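Local coordinates for protein phosphoglycerate dehydrogenase (Lactobacillus plantarum, PDB 3EVT) that probably oxidises D-3-phosphoglycerate to 3-phosphooxypyruvate with NAD, the first step of serine synthesis, at residues Q16-Q19 and T20-D24; A31-T34 and A35-D39; E100-L103 and A104-S108; T287-P290 and I291-A294; A294-A297 and Q298-K301. All blocks are in the same frame, centred on the assembly; numbering follows the deposited sequence.

Contact 1 (Q16-Q19 and T20-D24); sequences QQLQ and TTYPD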
loop_
_atom_site.group_PDB
_atom_site.type_symbol
_atom_site.label_atom_id
_atom_site.label_comp_id
_atom_site.label_asym_id
_atom_site.label_seq_id
_atom_site.Cartn_x
_atom_site.Cartn_y
_atom_site.Cartn_z
ATOM N N GLN A 16 -22.907 16.884 5.583
ATOM C CA GLN A 16 -23.888 16.166 4.769
ATOM C C GLN A 16 -23.617 14.668 4.641
ATOM O O GLN A 16 -24.498 13.848 4.887
ATOM C CB GLN A 16 -24.003 16.783 3.369
ATOM C CG GLN A 16 -25.088 17.852 3.244
ATOM C CD GLN A 16 -26.472 17.362 3.697
ATOM O OE1 GLN A 16 -27.427 18.142 3.741
ATOM N NE2 GLN A 16 -26.582 16.079 4.036
ATOM N N GLN A 17 -22.402 14.320 4.229
ATOM C CA GLN A 17 -21.969 12.924 4.172
ATOM C C GLN A 17 -22.400 12.191 5.422
ATOM O O GLN A 17 -22.967 11.117 5.323
ATOM C CB GLN A 17 -20.438 12.802 4.127
ATOM C CG GLN A 17 -19.803 12.846 2.752
ATOM C CD GLN A 17 -18.333 13.354 2.798
ATOM O OE1 GLN A 17 -17.487 12.821 3.534
ATOM N NE2 GLN A 17 -18.040 14.385 2.002
ATOM N N LEU A 18 -22.084 12.767 6.584
ATOM C CA LEU A 18 -22.328 12.144 7.878
ATOM C C LEU A 18 -23.818 11.942 8.114
ATOM O O LEU A 18 -24.259 10.880 8.517
ATOM C CB LEU A 18 -21.776 13.009 9.011
ATOM C CG LEU A 18 -20.285 12.945 9.316
ATOM C CD1 LEU A 18 -19.965 13.836 10.474
ATOM C CD2 LEU A 18 -19.903 11.524 9.639
ATOM N N GLN A 19 -24.583 12.992 7.869
ATOM C CA GLN A 19 -25.991 12.956 8.182
ATOM C C GLN A 19 -26.750 11.988 7.296
ATOM O O GLN A 19 -27.683 11.354 7.789
ATOM C CB GLN A 19 -26.602 14.340 8.115
ATOM C CG GLN A 19 -25.949 15.329 9.076
ATOM C CD GLN A 19 -26.591 16.724 8.988
ATOM O OE1 GLN A 19 -26.888 17.365 10.005
ATOM N NE2 GLN A 19 -26.819 17.186 7.760
ATOM N N THR A 20 -26.333 11.839 6.028
ATOM C CA THR A 20 -26.944 10.817 5.144
ATOM C C THR A 20 -26.378 9.409 5.269
ATOM O O THR A 20 -27.081 8.452 5.016
ATOM C CB THR A 20 -26.880 11.182 3.623
ATOM O OG1 THR A 20 -25.619 10.759 3.091
ATOM C CG2 THR A 20 -27.017 12.650 3.441
ATOM N N THR A 21 -25.115 9.260 5.615
ATOM C CA THR A 21 -24.586 7.950 5.823
ATOM C C THR A 21 -25.112 7.393 7.128
ATOM O O THR A 21 -25.145 6.178 7.320
ATOM C CB THR A 21 -23.080 8.021 5.941
ATOM O OG1 THR A 21 -22.540 8.596 4.757
ATOM C CG2 THR A 21 -22.500 6.679 6.089
ATOM N N TYR A 22 -25.473 8.271 8.058
ATOM C CA TYR A 22 -25.932 7.828 9.383
ATOM C C TYR A 22 -27.240 8.513 9.756
ATOM O O TYR A 22 -27.267 9.453 10.567
ATOM C CB TYR A 22 -24.910 8.130 10.456
ATOM C CG TYR A 22 -23.552 7.565 10.144
ATOM C CD1 TYR A 22 -23.256 6.265 10.469
ATOM C CD2 TYR A 22 -22.565 8.337 9.525
ATOM C CE1 TYR A 22 -22.049 5.732 10.199
ATOM C CE2 TYR A 22 -21.327 7.813 9.260
ATOM C CZ TYR A 22 -21.084 6.508 9.598
ATOM O OH TYR A 22 -19.884 5.928 9.371
ATOM N N PRO A 23 -28.343 8.053 9.141
ATOM C CA PRO A 23 -29.570 8.798 9.298
ATOM C C PRO A 23 -30.158 8.595 10.663
ATOM O O PRO A 23 -31.024 9.392 11.072
ATOM C CB PRO A 23 -30.480 8.243 8.190
ATOM C CG PRO A 23 -29.915 6.928 7.836
ATOM C CD PRO A 23 -28.422 7.032 8.087
ATOM N N ASP A 24 -29.700 7.590 11.406
ATOM C CA ASP A 24 -30.184 7.506 12.758
ATOM C C ASP A 24 -29.305 8.249 13.803
ATOM O O ASP A 24 -29.592 8.183 14.997
ATOM C CB ASP A 24 -30.495 6.062 13.201
ATOM C CG ASP A 24 -29.276 5.155 13.162
ATOM O OD1 ASP A 24 -28.314 5.474 12.435
ATOM O OD2 ASP A 24 -29.284 4.102 13.841
HETATM O O HOH W 1 -28.235 11.810 10.107
#

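Contact 2 (A31-T34 and A35-D39); sequences AAVT and AADYD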
loop_
_atom_site.group_PDB
_atom_site.type_symbol
_atom_site.label_atom_id
_atom_site.label_comp_id
_atom_site.label_asym_id
_atom_site.label_seq_id
_atom_site.Cartn_x
_atom_site.Cartn_y
_atom_site.Cartn_z
ATOM N N ALA A 31 -22.717 24.714 19.515
ATOM C CA ALA A 31 -23.383 25.959 19.869
ATOM C C ALA A 31 -24.827 25.678 20.288
ATOM O O ALA A 31 -25.343 26.253 21.256
ATOM C CB ALA A 31 -23.346 26.947 18.677
ATOM N N ALA A 32 -25.481 24.795 19.547
ATOM C CA ALA A 32 -26.895 24.540 19.738
ATOM C C ALA A 32 -27.183 23.433 20.759
ATOM O O ALA A 32 -28.341 23.062 20.964
ATOM C CB ALA A 32 -27.534 24.206 18.401
ATOM N N VAL A 33 -26.147 22.893 21.391
ATOM C CA VAL A 33 -26.398 21.828 22.382
ATOM C C VAL A 33 -27.120 22.400 23.614
ATOM O O VAL A 33 -27.280 23.609 23.746
ATOM C CB VAL A 33 -25.103 21.084 22.793
ATOM C CG1 VAL A 33 -24.007 22.061 22.980
ATOM C CG2 VAL A 33 -25.323 20.278 24.078
ATOM N N THR A 34 -27.587 21.533 24.503
ATOM C CA THR A 34 -28.315 21.995 25.678
ATOM C C THR A 34 -28.164 20.897 26.683
ATOM O O THR A 34 -27.776 19.797 26.313
ATOM C CB THR A 34 -29.810 22.056 25.451
ATOM O OG1 THR A 34 -30.393 20.945 26.134
ATOM C CG2 THR A 34 -30.163 21.996 23.974
ATOM N N ALA A 35 -28.502 21.150 27.941
ATOM C CA ALA A 35 -28.198 20.152 28.965
ATOM C C ALA A 35 -29.124 18.963 28.860
ATOM O O ALA A 35 -28.898 17.930 29.478
ATOM C CB ALA A 35 -28.260 20.744 30.340
ATOM N N ALA A 36 -30.178 19.109 28.066
ATOM C CA ALA A 36 -31.057 17.983 27.805
ATOM C C ALA A 36 -30.323 16.984 26.905
ATOM O O ALA A 36 -30.512 15.771 27.018
ATOM C CB ALA A 36 -32.320 18.450 27.147
ATOM N N ASP A 37 -29.473 17.510 26.025
ATOM C CA ASP A 37 -28.633 16.666 25.159
ATOM C C ASP A 37 -27.574 15.857 25.919
ATOM O O ASP A 37 -27.305 14.723 25.578
ATOM C CB ASP A 37 -27.974 17.515 24.064
ATOM C CG ASP A 37 -28.994 18.100 23.097
ATOM O OD1 ASP A 37 -29.945 17.371 22.732
ATOM O OD2 ASP A 37 -28.854 19.278 22.714
ATOM N N TYR A 38 -26.996 16.441 26.962
ATOM C CA TYR A 38 -25.793 15.901 27.582
ATOM C C TYR A 38 -25.684 14.367 27.628
ATOM O O TYR A 38 -24.671 13.796 27.235
ATOM C CB TYR A 38 -25.617 16.481 28.988
ATOM C CG TYR A 38 -25.263 17.959 29.043
ATOM C CD1 TYR A 38 -25.256 18.735 27.899
ATOM C CD2 TYR A 38 -24.973 18.572 30.249
ATOM C CE1 TYR A 38 -24.947 20.074 27.956
ATOM C CE2 TYR A 38 -24.671 19.913 30.324
ATOM C CZ TYR A 38 -24.657 20.661 29.178
ATOM O OH TYR A 38 -24.343 22.008 29.238
ATOM N N ASP A 39 -26.697 13.689 28.141
ATOM C CA ASP A 39 -26.538 12.251 28.348
ATOM C C ASP A 39 -26.799 11.474 27.039
ATOM O O ASP A 39 -26.712 10.258 26.994
ATOM C CB ASP A 39 -27.418 11.761 29.513
ATOM C CG ASP A 39 -26.932 12.277 30.872
ATOM O OD1 ASP A 39 -25.935 13.043 30.890
ATOM O OD2 ASP A 39 -27.531 11.912 31.921
#

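Contact 3 (E100-L103 and A104-S108); sequences ESVL and AAMLS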
loop_
_atom_site.group_PDB
_atom_site.type_symbol
_atom_site.label_atom_id
_atom_site.label_comp_id
_atom_site.label_asym_id
_atom_site.label_seq_id
_atom_site.Cartn_x
_atom_site.Cartn_y
_atom_site.Cartn_z
ATOM N N GLU A 100 3.208 7.677 1.123
ATOM C CA GLU A 100 2.467 7.427 -0.132
ATOM C C GLU A 100 3.242 7.852 -1.398
ATOM O O GLU A 100 3.249 7.141 -2.398
ATOM C CB GLU A 100 1.095 8.123 -0.100
ATOM C CG GLU A 100 0.091 7.435 0.876
ATOM C CD GLU A 100 -1.336 7.856 0.580
ATOM O OE1 GLU A 100 -1.558 8.376 -0.562
ATOM O OE2 GLU A 100 -2.222 7.638 1.461
ATOM N N SER A 101 3.907 9.010 -1.363
ATOM C CA SER A 101 4.834 9.401 -2.453
ATOM C C SER A 101 5.936 8.414 -2.720
ATOM O O SER A 101 6.271 8.156 -3.876
ATOM C CB SER A 101 5.482 10.741 -2.158
ATOM O OG SER A 101 4.468 11.746 -2.167
ATOM N N VAL A 102 6.532 7.857 -1.670
ATOM C CA VAL A 102 7.569 6.831 -1.913
ATOM C C VAL A 102 6.942 5.574 -2.547
ATOM O O VAL A 102 7.470 5.007 -3.515
ATOM C CB VAL A 102 8.333 6.485 -0.641
ATOM C CG1 VAL A 102 9.375 5.359 -0.929
ATOM C CG2 VAL A 102 9.028 7.754 -0.110
ATOM N N LEU A 103 5.813 5.127 -2.020
ATOM C CA LEU A 103 5.168 3.927 -2.580
ATOM C C LEU A 103 4.856 4.179 -4.061
ATOM O O LEU A 103 4.987 3.277 -4.898
ATOM C CB LEU A 103 3.889 3.571 -1.798
ATOM C CG LEU A 103 3.977 3.196 -0.300
ATOM C CD1 LEU A 103 2.554 3.072 0.254
ATOM C CD2 LEU A 103 4.746 1.882 -0.078
ATOM N N ALA A 104 4.450 5.418 -4.370
ATOM C CA ALA A 104 4.045 5.820 -5.701
ATOM C C ALA A 104 5.216 5.739 -6.649
ATOM O O ALA A 104 5.082 5.274 -7.797
ATOM C CB ALA A 104 3.475 7.267 -5.663
ATOM N N ALA A 105 6.377 6.193 -6.184
ATOM C CA ALA A 105 7.551 6.148 -7.009
ATOM C C ALA A 105 7.895 4.684 -7.327
ATOM O O ALA A 105 8.219 4.349 -8.465
ATOM C CB ALA A 105 8.714 6.860 -6.288
ATOM N N MET A 106 7.835 3.829 -6.309
ATOM C CA MET A 106 8.270 2.448 -6.410
ATOM C C MET A 106 7.285 1.668 -7.260
ATOM O O MET A 106 7.688 0.921 -8.150
ATOM C CB MET A 106 8.407 1.777 -5.000
ATOM C CG MET A 106 9.539 2.298 -4.064
ATOM S SD MET A 106 9.814 1.299 -2.544
ATOM C CE MET A 106 8.287 1.486 -1.685
ATOM N N LEU A 107 5.995 1.808 -6.974
ATOM C CA LEU A 107 4.930 1.120 -7.761
ATOM C C LEU A 107 4.833 1.554 -9.216
ATOM O O LEU A 107 4.669 0.723 -10.129
ATOM C CB LEU A 107 3.566 1.294 -7.092
ATOM C CG LEU A 107 3.406 0.387 -5.876
ATOM C CD1 LEU A 107 2.302 0.937 -4.868
ATOM C CD2 LEU A 107 3.110 -1.026 -6.343
ATOM N N SER A 108 4.946 2.847 -9.476
ATOM C CA SER A 108 4.830 3.244 -10.860
ATOM C C SER A 108 5.957 2.701 -11.714
ATOM O O SER A 108 5.725 2.400 -12.863
ATOM C CB SER A 108 4.699 4.745 -11.035
ATOM O OG SER A 108 5.887 5.392 -10.731
#

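Contact 4 (T287-P290 and I291-A294); sequences TVFP and IFAA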
loop_
_atom_site.group_PDB
_atom_site.type_symbol
_atom_site.label_atom_id
_atom_site.label_comp_id
_atom_site.label_asym_id
_atom_site.label_seq_id
_atom_site.Cartn_x
_atom_site.Cartn_y
_atom_site.Cartn_z
ATOM N N THR A 287 -7.784 17.108 6.219
ATOM C CA THR A 287 -6.930 15.959 6.508
ATOM C C THR A 287 -7.399 15.342 7.796
ATOM O O THR A 287 -7.305 14.135 8.020
ATOM C CB THR A 287 -5.430 16.367 6.691
ATOM O OG1 THR A 287 -5.308 17.445 7.632
ATOM C CG2 THR A 287 -4.792 16.744 5.363
ATOM N N VAL A 288 -7.896 16.205 8.657
ATOM C CA VAL A 288 -8.344 15.766 9.935
ATOM C C VAL A 288 -9.727 15.042 9.854
ATOM O O VAL A 288 -9.962 14.070 10.564
ATOM C CB VAL A 288 -8.431 16.965 10.844
ATOM C CG1 VAL A 288 -9.202 16.602 12.087
ATOM C CG2 VAL A 288 -6.999 17.452 11.160
ATOM N N PHE A 289 -10.614 15.503 8.981
ATOM C CA PHE A 289 -11.964 14.928 8.920
ATOM C C PHE A 289 -12.009 13.442 8.538
ATOM O O PHE A 289 -12.712 12.677 9.197
ATOM C CB PHE A 289 -12.908 15.725 8.014
ATOM C CG PHE A 289 -14.317 15.153 7.985
ATOM C CD1 PHE A 289 -15.173 15.320 9.080
ATOM C CD2 PHE A 289 -14.763 14.412 6.894
ATOM C CE1 PHE A 289 -16.492 14.776 9.090
ATOM C CE2 PHE A 289 -16.092 13.841 6.887
ATOM C CZ PHE A 289 -16.946 14.020 7.988
ATOM N N PRO A 290 -11.249 13.016 7.492
ATOM C CA PRO A 290 -11.221 11.572 7.156
ATOM C C PRO A 290 -10.766 10.688 8.328
ATOM O O PRO A 290 -11.193 9.520 8.411
ATOM C CB PRO A 290 -10.182 11.493 6.042
ATOM C CG PRO A 290 -10.195 12.843 5.392
ATOM C CD PRO A 290 -10.464 13.821 6.530
ATOM N N ILE A 291 -9.900 11.229 9.203
ATOM C CA ILE A 291 -9.499 10.498 10.411
ATOM C C ILE A 291 -10.714 10.191 11.313
ATOM O O ILE A 291 -10.958 9.040 11.637
ATOM C CB ILE A 291 -8.325 11.156 11.205
ATOM C CG1 ILE A 291 -7.044 11.125 10.365
ATOM C CG2 ILE A 291 -8.050 10.381 12.524
ATOM C CD1 ILE A 291 -5.879 12.021 10.934
ATOM N N PHE A 292 -11.467 11.213 11.679
ATOM C CA PHE A 292 -12.754 11.057 12.373
ATOM C C PHE A 292 -13.771 10.160 11.621
ATOM O O PHE A 292 -14.300 9.236 12.200
ATOM C CB PHE A 292 -13.426 12.419 12.609
ATOM C CG PHE A 292 -14.745 12.284 13.298
ATOM C CD1 PHE A 292 -14.796 11.731 14.589
ATOM C CD2 PHE A 292 -15.919 12.634 12.656
ATOM C CE1 PHE A 292 -16.006 11.557 15.220
ATOM C CE2 PHE A 292 -17.138 12.449 13.265
ATOM C CZ PHE A 292 -17.191 11.920 14.535
ATOM N N ALA A 293 -14.016 10.435 10.350
ATOM C CA ALA A 293 -14.930 9.630 9.532
ATOM C C ALA A 293 -14.592 8.126 9.583
ATOM O O ALA A 293 -15.489 7.267 9.775
ATOM C CB ALA A 293 -14.944 10.151 8.045
ATOM N N ALA A 294 -13.306 7.803 9.480
ATOM C CA ALA A 294 -12.863 6.377 9.581
ATOM C C ALA A 294 -13.001 5.807 10.976
ATOM O O ALA A 294 -13.534 4.703 11.135
ATOM C CB ALA A 294 -11.420 6.211 9.080
#

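Contact 5 (A294-A297 and Q298-K301); sequences ANFA and QFVK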
loop_
_atom_site.group_PDB
_atom_site.type_symbol
_atom_site.label_atom_id
_atom_site.label_comp_id
_atom_site.label_asym_id
_atom_site.label_seq_id
_atom_site.Cartn_x
_atom_site.Cartn_y
_atom_site.Cartn_z
ATOM N N ALA A 294 -13.306 7.803 9.480
ATOM C CA ALA A 294 -12.863 6.377 9.581
ATOM C C ALA A 294 -13.001 5.807 10.976
ATOM O O ALA A 294 -13.534 4.703 11.135
ATOM C CB ALA A 294 -11.420 6.211 9.080
ATOM N N ASN A 295 -12.548 6.531 11.999
ATOM C CA ASN A 295 -12.727 6.064 13.376
ATOM C C ASN A 295 -14.205 5.938 13.798
ATOM O O ASN A 295 -14.575 5.009 14.538
ATOM C CB ASN A 295 -11.987 6.941 14.365
ATOM C CG ASN A 295 -10.488 6.610 14.450
ATOM O OD1 ASN A 295 -10.092 5.457 14.266
ATOM N ND2 ASN A 295 -9.670 7.605 14.762
ATOM N N PHE A 296 -15.041 6.854 13.326
ATOM C CA PHE A 296 -16.461 6.784 13.604
ATOM C C PHE A 296 -17.152 5.607 12.869
ATOM O O PHE A 296 -17.983 4.938 13.452
ATOM C CB PHE A 296 -17.125 8.131 13.279
ATOM C CG PHE A 296 -18.635 8.186 13.544
ATOM C CD1 PHE A 296 -19.138 8.276 14.825
ATOM C CD2 PHE A 296 -19.528 8.227 12.480
ATOM C CE1 PHE A 296 -20.531 8.344 15.064
ATOM C CE2 PHE A 296 -20.904 8.287 12.699
ATOM C CZ PHE A 296 -21.413 8.358 13.990
ATOM N N ALA A 297 -16.810 5.337 11.613
ATOM C CA ALA A 297 -17.405 4.206 10.909
ATOM C C ALA A 297 -17.152 2.873 11.622
ATOM O O ALA A 297 -18.044 2.025 11.728
ATOM C CB ALA A 297 -16.953 4.164 9.415
ATOM N N GLN A 298 -15.950 2.742 12.176
ATOM C CA GLN A 298 -15.497 1.540 12.825
ATOM C C GLN A 298 -16.114 1.475 14.213
ATOM O O GLN A 298 -16.607 0.424 14.623
ATOM C CB GLN A 298 -13.983 1.572 12.900
ATOM C CG GLN A 298 -13.317 0.368 13.499
ATOM C CD GLN A 298 -13.752 -0.928 12.858
ATOM O OE1 GLN A 298 -14.141 -0.986 11.683
ATOM N NE2 GLN A 298 -13.726 -1.984 13.646
ATOM N N PHE A 299 -16.096 2.603 14.921
ATOM C CA PHE A 299 -16.822 2.747 16.180
ATOM C C PHE A 299 -18.313 2.328 16.074
ATOM O O PHE A 299 -18.869 1.660 16.954
ATOM C CB PHE A 299 -16.756 4.198 16.686
ATOM C CG PHE A 299 -17.642 4.430 17.856
ATOM C CD1 PHE A 299 -17.246 4.018 19.124
ATOM C CD2 PHE A 299 -18.895 4.973 17.684
ATOM C CE1 PHE A 299 -18.080 4.176 20.206
ATOM C CE2 PHE A 299 -19.761 5.158 18.771
ATOM C CZ PHE A 299 -19.357 4.743 20.039
ATOM N N VAL A 300 -18.967 2.771 15.013
ATOM C CA VAL A 300 -20.353 2.432 14.810
ATOM C C VAL A 300 -20.480 0.913 14.533
ATOM O O VAL A 300 -21.357 0.258 15.086
ATOM C CB VAL A 300 -20.971 3.309 13.705
ATOM C CG1 VAL A 300 -22.206 2.642 13.105
ATOM C CG2 VAL A 300 -21.298 4.701 14.269
ATOM N N LYS A 301 -19.542 0.359 13.758
ATOM C CA LYS A 301 -19.522 -1.066 13.362
ATOM C C LYS A 301 -19.291 -1.928 14.587
ATOM O O LYS A 301 -20.056 -2.848 14.869
ATOM C CB LYS A 301 -18.414 -1.301 12.335
ATOM C CG LYS A 301 -18.237 -2.723 11.833
ATOM C CD LYS A 301 -17.133 -2.801 10.746
ATOM C CE LYS A 301 -16.693 -4.242 10.438
ATOM N NZ LYS A 301 -15.494 -4.690 11.244
#

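Contact 1 (Q16-Q19 and T20-D24)
The carbonyl oxygen Q17 O is held twice by T21, once through T21 N at 2.9 Å and once through T21 OG1 at 2.6 Å. The two donors come in from opposite faces of the carbonyl plane, the hydroxyl being the steeper at 36° out of it. OG1 can reach back because it lies anti to its own carbonyl carbon (chi1 -59°), beside the backbone N. This is the C-terminal end of helix 12-21, the helix of the beta-alpha-beta unit between strands 3-6 and 26-29. One residue further back, T20 N bonds to Q16 O, and the methyl T20 CG2 sits 3.5 Å from Q16 NE2, the two side chains crossing at about a right angle.

Y22 is where the chain leaves helical geometry. Its N still donates to L18 O at 2.9 Å, and that same oxygen lies at the edge of the Y22 ring, 3.2 Å from Y22 CD2. T21 CG2 lies over one ring face, toward its rim, while L18 CD2 meets Y22 CE2 at 4.0 Å. Beyond the segments the ring packs edge-to-face with F296 and its side chain touches A297, both on helix 284-302; L18 and Y22 also rest on F27 of strand 26-29. Cutting Y22 back to an alanine would probably open a gap beside L18 CD2 and leave F296 without one of its edge-to-face ring partners. Past the helix end, P23 CA makes a CA-H...O contact of 3.5 Å with Q19 O.

Contact 2 (A31-T34 and A35-D39)
T34 grips the turn that follows it by two hydrogen bonds, one from its side chain and one from its backbone. T34 OG1 accepts from A36 N at 2.7 Å, which makes an ST turn, and T34 O accepts from D37 N at 2.9 Å, closing a beta-turn over A35 and A36. The second donor stands 53° above the carbonyl plane. Residues 35-37 have helical backbone angles but lack regular helical bonds, so these two bonds define the turn, in the loop between strands 26-29 and 41-45.

D37 brings a carboxylate to the contact. Its OD2 forms a salt bridge with K28 NZ, and the same lysine nitrogen also bonds to A32 O, so one lysine on strand 26-29 links A32 and D37. T34 CG2 lies 3.3 Å from that carboxylate oxygen, D37 OD2.

The apolar contacts centre on V33 CG2. This methyl, anti to the backbone N of V33, reaches D37 CB at 3.8 Å and meets the Y38 ring in its plane, at the edge, 3.9 Å from Y38 CE1. A35 CA sits over the centre of one face of that ring. V33 and Y38 both go on to touch L50 of helix 50-56. Shortening T34 to an alanine removes OG1, and A36 N would probably lose its side-chain acceptor and the turn relax.

Taken together, the polar bonds set the course of the backbone at this surface corner, while the valine and tyrosine anchor it to helix 50-56, and the K28 bridge would be expected to balance the charge of D37.

Contact 3 (E100-L103 and A104-S108)
The methyl end of M106 is the apolar centre: M106 CE lies 3.9 Å from L103 CD2 and 4.1 Å from V102 CG1, touching both side chains one turn back along helix 93-110. The bend at chi3 (-64°) folds CE back toward them. This face of the helix packs on the parallel sheet and helix 147-158 of the Rossmann-type fold, with M106 and V102 against F194 and V196 of strand 194-197, and V102 and L103 against L152 and K155 of helix 147-158.

A quarter turn round, L107 CD1 approaches L103 CB at 4.3 Å. L107 meets its counterpart, L107 of the second subunit, and A104 touches that same residue, so this flank belongs to the dimer interface. The backbone is regular, with L107 N to L103 O at 2.7 Å the shortest of its bonds and close to straight (170°).

At the polar edge, E100 OE1 and OE2 take backbone amides of L135 and T136 of the second subunit, and S101 OG bonds to R111 of the second subunit. In the last turn A104 O accepts twice from S108, from N at 3.0 Å and from OG, also at 3.0 Å.

Contact 4 (T287-P290 and I291-A294)
F289 and F292, one turn apart on helix 284-302, touch through their rings: F289 CE1 lies 4.2 Å from F292 CD2, at the edge of the F292 ring and near its plane. A293 CB stands 4.0 Å from F289 CE2. The spacing of three residues puts the two rings on one side of the helix, and a CG anti to the backbone N (chi1 -178° for F289) extends the ring there. That is the tight part, buried against the five-stranded sheet and helix 12-21. F292 stacks on Y45 and touches V43 and F64, F289 packs on L18 and Q17 of helix 12-21, and V288 joins them on Y45. The backbone is firm here too, with A293 N to F289 O at 2.8 Å and an almost perfectly straight N-H (179°).

The slack lies in the backbone bonds around P290, which has no N-H to give to the preceding turn; the helix kinks there. Across the proline, V288 O accepts two weak bonds, from I291 N at 3.2 Å and from F292 N at 3.4 Å. I291 CG1 lies 3.8 Å from T287 O, and I291 also packs on Q66, R307 and N308. The more open side holds partly exposed P290, A293 and A294. There P290 touches G137 of the second subunit, and P290 O restores the regular pattern by accepting from A294 N at 2.9 Å.

The chemistry is therefore divided: backbone bonding is weak around P290, probably because of the proline, while the buried side chains are held by contacts to the sheet and to helix 12-21 that are almost wholly apolar.

Contact 5 (A294-A297 and Q298-K301)
The F296 ring carries V300 CG2 over one face, toward its rim, in a CH-pi contact with the methyl 3.8 Å from the ring centroid and 18° off the normal. Nearest to V300 CG2 among the ring atoms is F296 CZ, at 3.7 Å. W25 makes an edge-to-face pairing with F296. At the edge of the F299 ring, near its plane, lies F296 O, and the two phenylalanines brush at 4.4 Å between F296 CD1 and F299 CD2. F296 leaves the helix anti to its backbone N (chi1 -180°), which brings the ring forward alongside V300 of the next turn.

V300 is tied to F296 by its backbone as well: V300 N donates to F296 O at 2.8 Å, and V300 CG2 sits 3.4 Å from that oxygen. The flanking links are also regular, F299 N to N295 O at 2.9 Å and K301 N to A297 O at 3.0 Å, while Q298 N to A294 O is longer at 3.3 Å.

The polar side chains look away from the rings. N295 OD1 takes the backbone N atoms of V306 and R307, and Q298 NE2 bonds to T304 OG1, so both fasten the chain that returns after the helix. N295 ND2 reaches Q66 OE1 on strand 64-66, F299 rests on K63, and the end of helix 12-21 adjoins: helix 284-302 is thus clasped between that helix, the sheet and its own C-terminal tail.

In the fold
The contacts follow one another along the chain, and none nests in another or crosses it; each is local and closes only a helical turn or a tight loop. Contact 1 ends helix 12-21, contact 2 shapes the loop leading to strand 41-45, and contact 3, about 34 Å from contact 1 between centres, lies on the long helix 93-110 at the dimer interface. Contacts 4 and 5 share A294 on helix 284-302, so the chain returns at its C-terminal end to the domain in which it began. There contact 1 touches both: L18 CG is 3.8 Å from F289 CZ, and Y22 also meets V300. Contact 2 touches neither.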